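PDB 4OPE: Nrps/pks from Streptomyces albus, which probably catalyses decarboxylative Claisen condensation of acyl chains as a ketosynthase domain of the "AT-less" oxazolomycin polyketide synthase. Local coordinates for residues A[227-241]-A[342-354]. Numbering follows the deposited sequence.
Sequences CRSFGEGGDGYVPAE and IGSVKSGIGHAES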
# COMPACT_ATOMS: atom_id res chain seq x y z
N CYS A 227 2.38 27.25 2.33
CA CYS A 227 3.19 26.54 3.28
C CYS A 227 4.40 27.41 3.57
O CYS A 227 5.31 27.46 2.78
CB CYS A 227 3.68 25.20 2.73
SG CYS A 227 2.37 24.05 2.37
N ARG A 228 4.37 28.09 4.71
CA ARG A 228 5.43 28.95 5.14
C ARG A 228 6.39 28.15 5.97
O ARG A 228 6.42 28.28 7.20
CB ARG A 228 4.84 30.09 5.95
CG ARG A 228 3.74 30.87 5.26
CD ARG A 228 3.45 32.07 6.12
NE ARG A 228 2.38 32.91 5.67
CZ ARG A 228 2.02 34.03 6.30
NH1 ARG A 228 2.63 34.46 7.41
NH2 ARG A 228 1.02 34.75 5.83
N SER A 229 7.17 27.32 5.30
CA SER A 229 7.97 26.29 5.97
C SER A 229 8.99 26.94 6.89
O SER A 229 9.84 27.66 6.43
CB SER A 229 8.66 25.39 4.94
OG SER A 229 7.77 24.91 3.94
N PHE A 230 8.84 26.71 8.20
CA PHE A 230 9.65 27.35 9.24
C PHE A 230 9.64 28.86 9.25
O PHE A 230 10.54 29.50 9.79
CB PHE A 230 11.06 26.83 9.18
CG PHE A 230 11.12 25.37 9.09
CD1 PHE A 230 10.78 24.61 10.17
CD2 PHE A 230 11.43 24.75 7.90
CE1 PHE A 230 10.78 23.21 10.09
CE2 PHE A 230 11.45 23.39 7.82
CZ PHE A 230 11.10 22.61 8.91
N GLY A 231 8.58 29.44 8.72
CA GLY A 231 8.46 30.88 8.69
C GLY A 231 7.39 31.38 9.63
O GLY A 231 6.53 30.63 10.06
N GLU A 232 7.42 32.67 9.88
CA GLU A 232 6.44 33.31 10.76
C GLU A 232 5.02 33.30 10.23
O GLU A 232 4.82 33.46 9.05
CB GLU A 232 6.86 34.74 10.99
CG GLU A 232 6.29 35.45 12.20
CD GLU A 232 6.61 36.93 12.09
OE1 GLU A 232 6.27 37.52 11.03
OE2 GLU A 232 7.27 37.48 13.00
N GLY A 233 4.06 33.06 11.14
CA GLY A 233 2.62 33.09 10.88
C GLY A 233 2.04 32.05 9.96
O GLY A 233 1.00 32.28 9.30
N GLY A 234 2.70 30.89 9.88
CA GLY A 234 2.17 29.78 9.10
C GLY A 234 1.02 29.15 9.87
O GLY A 234 1.22 28.76 11.02
N ASP A 235 -0.14 29.04 9.23
CA ASP A 235 -1.35 28.53 9.90
C ASP A 235 -2.03 27.41 9.12
O ASP A 235 -3.27 27.31 9.10
CB ASP A 235 -2.35 29.67 10.17
CG ASP A 235 -2.95 30.27 8.91
OD1 ASP A 235 -2.67 29.77 7.81
OD2 ASP A 235 -3.71 31.24 8.99
N GLY A 236 -1.22 26.56 8.51
CA GLY A 236 -1.71 25.41 7.78
C GLY A 236 -0.98 25.19 6.47
O GLY A 236 0.04 25.82 6.21
N TYR A 237 -1.52 24.34 5.61
CA TYR A 237 -0.86 24.10 4.34
C TYR A 237 -1.76 24.36 3.17
O TYR A 237 -2.90 24.75 3.33
CB TYR A 237 -0.29 22.69 4.30
CG TYR A 237 -1.28 21.56 4.39
CD1 TYR A 237 -1.57 20.99 5.60
CD2 TYR A 237 -1.88 21.02 3.26
CE1 TYR A 237 -2.43 19.92 5.71
CE2 TYR A 237 -2.77 19.95 3.37
CZ TYR A 237 -3.01 19.41 4.61
OH TYR A 237 -3.87 18.37 4.79
N VAL A 238 -1.23 24.18 1.99
CA VAL A 238 -2.03 24.26 0.77
C VAL A 238 -1.84 22.99 -0.08
O VAL A 238 -0.73 22.55 -0.33
CB VAL A 238 -1.68 25.54 -0.01
CG1 VAL A 238 -0.22 25.61 -0.33
CG2 VAL A 238 -2.45 25.60 -1.29
N PRO A 239 -2.93 22.37 -0.52
CA PRO A 239 -2.76 21.17 -1.32
C PRO A 239 -2.06 21.44 -2.64
O PRO A 239 -2.18 22.51 -3.25
CB PRO A 239 -4.21 20.71 -1.59
CG PRO A 239 -5.04 21.40 -0.57
CD PRO A 239 -4.35 22.73 -0.42
N ALA A 240 -1.33 20.46 -3.10
CA ALA A 240 -0.76 20.53 -4.41
C ALA A 240 -0.81 19.19 -5.12
O ALA A 240 -0.88 18.14 -4.46
CB ALA A 240 0.67 20.99 -4.31
N GLU A 241 -0.77 19.25 -6.45
CA GLU A 241 -0.86 18.08 -7.28
C GLU A 241 0.54 17.64 -7.77
O GLU A 241 1.48 18.41 -7.83
CB GLU A 241 -1.73 18.40 -8.46
CG GLU A 241 -3.19 18.61 -8.12
CD GLU A 241 -4.04 18.88 -9.36
OE1 GLU A 241 -5.18 18.38 -9.46
OE2 GLU A 241 -3.58 19.59 -10.25
N ILE A 342 18.67 23.73 5.71
CA ILE A 342 17.36 23.07 5.78
C ILE A 342 16.39 23.89 4.92
O ILE A 342 16.56 25.11 4.79
CB ILE A 342 16.86 23.05 7.21
CG1 ILE A 342 15.63 22.18 7.34
CG2 ILE A 342 16.46 24.44 7.66
CD1 ILE A 342 15.29 21.86 8.77
N GLY A 343 15.41 23.22 4.32
CA GLY A 343 14.43 23.84 3.43
C GLY A 343 13.33 22.86 3.10
O GLY A 343 13.37 21.71 3.51
N SER A 344 12.31 23.33 2.38
CA SER A 344 11.21 22.48 1.98
C SER A 344 10.64 22.90 0.66
O SER A 344 10.17 24.03 0.51
CB SER A 344 10.08 22.49 2.99
OG SER A 344 9.00 21.62 2.59
N VAL A 345 10.58 21.94 -0.26
CA VAL A 345 9.89 22.10 -1.52
C VAL A 345 8.44 22.57 -1.41
O VAL A 345 7.92 23.19 -2.32
CB VAL A 345 9.95 20.78 -2.32
CG1 VAL A 345 9.01 19.73 -1.75
CG2 VAL A 345 9.69 21.02 -3.82
N LYS A 346 7.78 22.29 -0.31
CA LYS A 346 6.41 22.68 -0.14
C LYS A 346 6.27 24.22 -0.15
O LYS A 346 5.20 24.77 -0.47
CB LYS A 346 5.87 22.13 1.17
CG LYS A 346 5.90 20.64 1.30
CD LYS A 346 5.19 20.10 2.55
CE LYS A 346 4.79 18.64 2.37
NZ LYS A 346 5.89 17.74 2.80
N SER A 347 7.32 24.94 0.21
CA SER A 347 7.20 26.39 0.30
C SER A 347 7.00 27.01 -1.08
O SER A 347 6.42 28.09 -1.23
CB SER A 347 8.41 26.97 0.98
OG SER A 347 9.60 26.75 0.21
N GLY A 348 7.40 26.28 -2.11
CA GLY A 348 7.19 26.73 -3.47
C GLY A 348 6.00 26.19 -4.22
O GLY A 348 5.29 26.95 -4.90
N ILE A 349 5.76 24.88 -4.12
CA ILE A 349 4.62 24.27 -4.82
C ILE A 349 3.46 23.89 -3.93
O ILE A 349 2.42 23.55 -4.44
CB ILE A 349 5.04 22.96 -5.53
CG1 ILE A 349 5.57 21.93 -4.54
CG2 ILE A 349 6.14 23.23 -6.52
CD1 ILE A 349 5.65 20.56 -5.13
N GLY A 350 3.66 23.84 -2.63
CA GLY A 350 2.60 23.37 -1.73
C GLY A 350 2.81 21.95 -1.27
O GLY A 350 3.79 21.34 -1.59
N HIS A 351 1.86 21.43 -0.53
CA HIS A 351 1.93 20.13 0.04
C HIS A 351 1.31 19.15 -0.94
O HIS A 351 0.09 19.05 -0.99
CB HIS A 351 1.12 20.15 1.31
CG HIS A 351 1.19 18.90 2.11
ND1 HIS A 351 1.69 17.72 1.62
CD2 HIS A 351 0.82 18.64 3.39
CE1 HIS A 351 1.61 16.78 2.54
NE2 HIS A 351 1.09 17.30 3.63
N ALA A 352 2.13 18.40 -1.69
CA ALA A 352 1.64 17.49 -2.69
C ALA A 352 1.14 16.15 -2.16
O ALA A 352 0.98 15.19 -2.92
CB ALA A 352 2.71 17.23 -3.73
N GLU A 353 0.90 16.07 -0.87
CA GLU A 353 0.14 14.98 -0.29
C GLU A 353 0.81 13.68 -0.60
O GLU A 353 1.94 13.53 -0.21
CB GLU A 353 -1.32 15.10 -0.70
CG GLU A 353 -1.88 16.30 0.05
CD GLU A 353 -3.20 16.86 -0.44
OE1 GLU A 353 -3.86 17.48 0.42
OE2 GLU A 353 -3.58 16.71 -1.60
N SER A 354 0.21 12.76 -1.32
CA SER A 354 0.90 11.48 -1.54
C SER A 354 2.17 11.58 -2.40
O SER A 354 3.01 10.68 -2.41
CB SER A 354 -0.06 10.42 -2.11
OG SER A 354 -0.95 10.93 -3.10
O HOH W 1 3.45 27.01 -0.61
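Tyr237 and His351 form a T-shaped aromatic pair: the edge of the imidazole meets the phenol ring, with His351 CD2 over the centre of the Tyr237 face, ring centroids 4.7 Å apart and planes at 59°. His351 CG lies anti to its own backbone N (chi1 -175°), which brings the CD2 edge over the tyrosine face. Lys346 CE and Glu353 CG lie against opposite faces of the imidazole, each offset toward the rim. At the edge of the tyrosine, Glu353 OE1 lies 4.0 Å from Tyr237 CE2; the carboxylate stands nearly perpendicular to the ring, and its OE2 is salt-bridged to Lys211. An alanine in place of Tyr237 would probably leave the CD2 edge of His351 without its aromatic partner and the imidazole less firmly held.

Two backbone bonds fix a single bridge at Pro239 and His351: His351 N to Val238 O (2.8 Å, N-H...O 161°) and Ala240 N to His351 O (2.9 Å). Farther along, water 1 joins Cys227 N to Lys346 O, and Ser229 OG packs on Ser344 CB (3.5 Å) while bonding Gly312 O.

Apolar contacts are Phe230 CE2 on Ile342 CD1 (4.2 Å) and Ala240 CB on Ala352 CB (4.3 Å). His351, touching Cys176, probably corresponds to the second histidine of the ketosynthase Cys-His-His triad, with Cys176 the likely cysteine; the loop therefore probably orients a reactive imidazole through both backbone and ring.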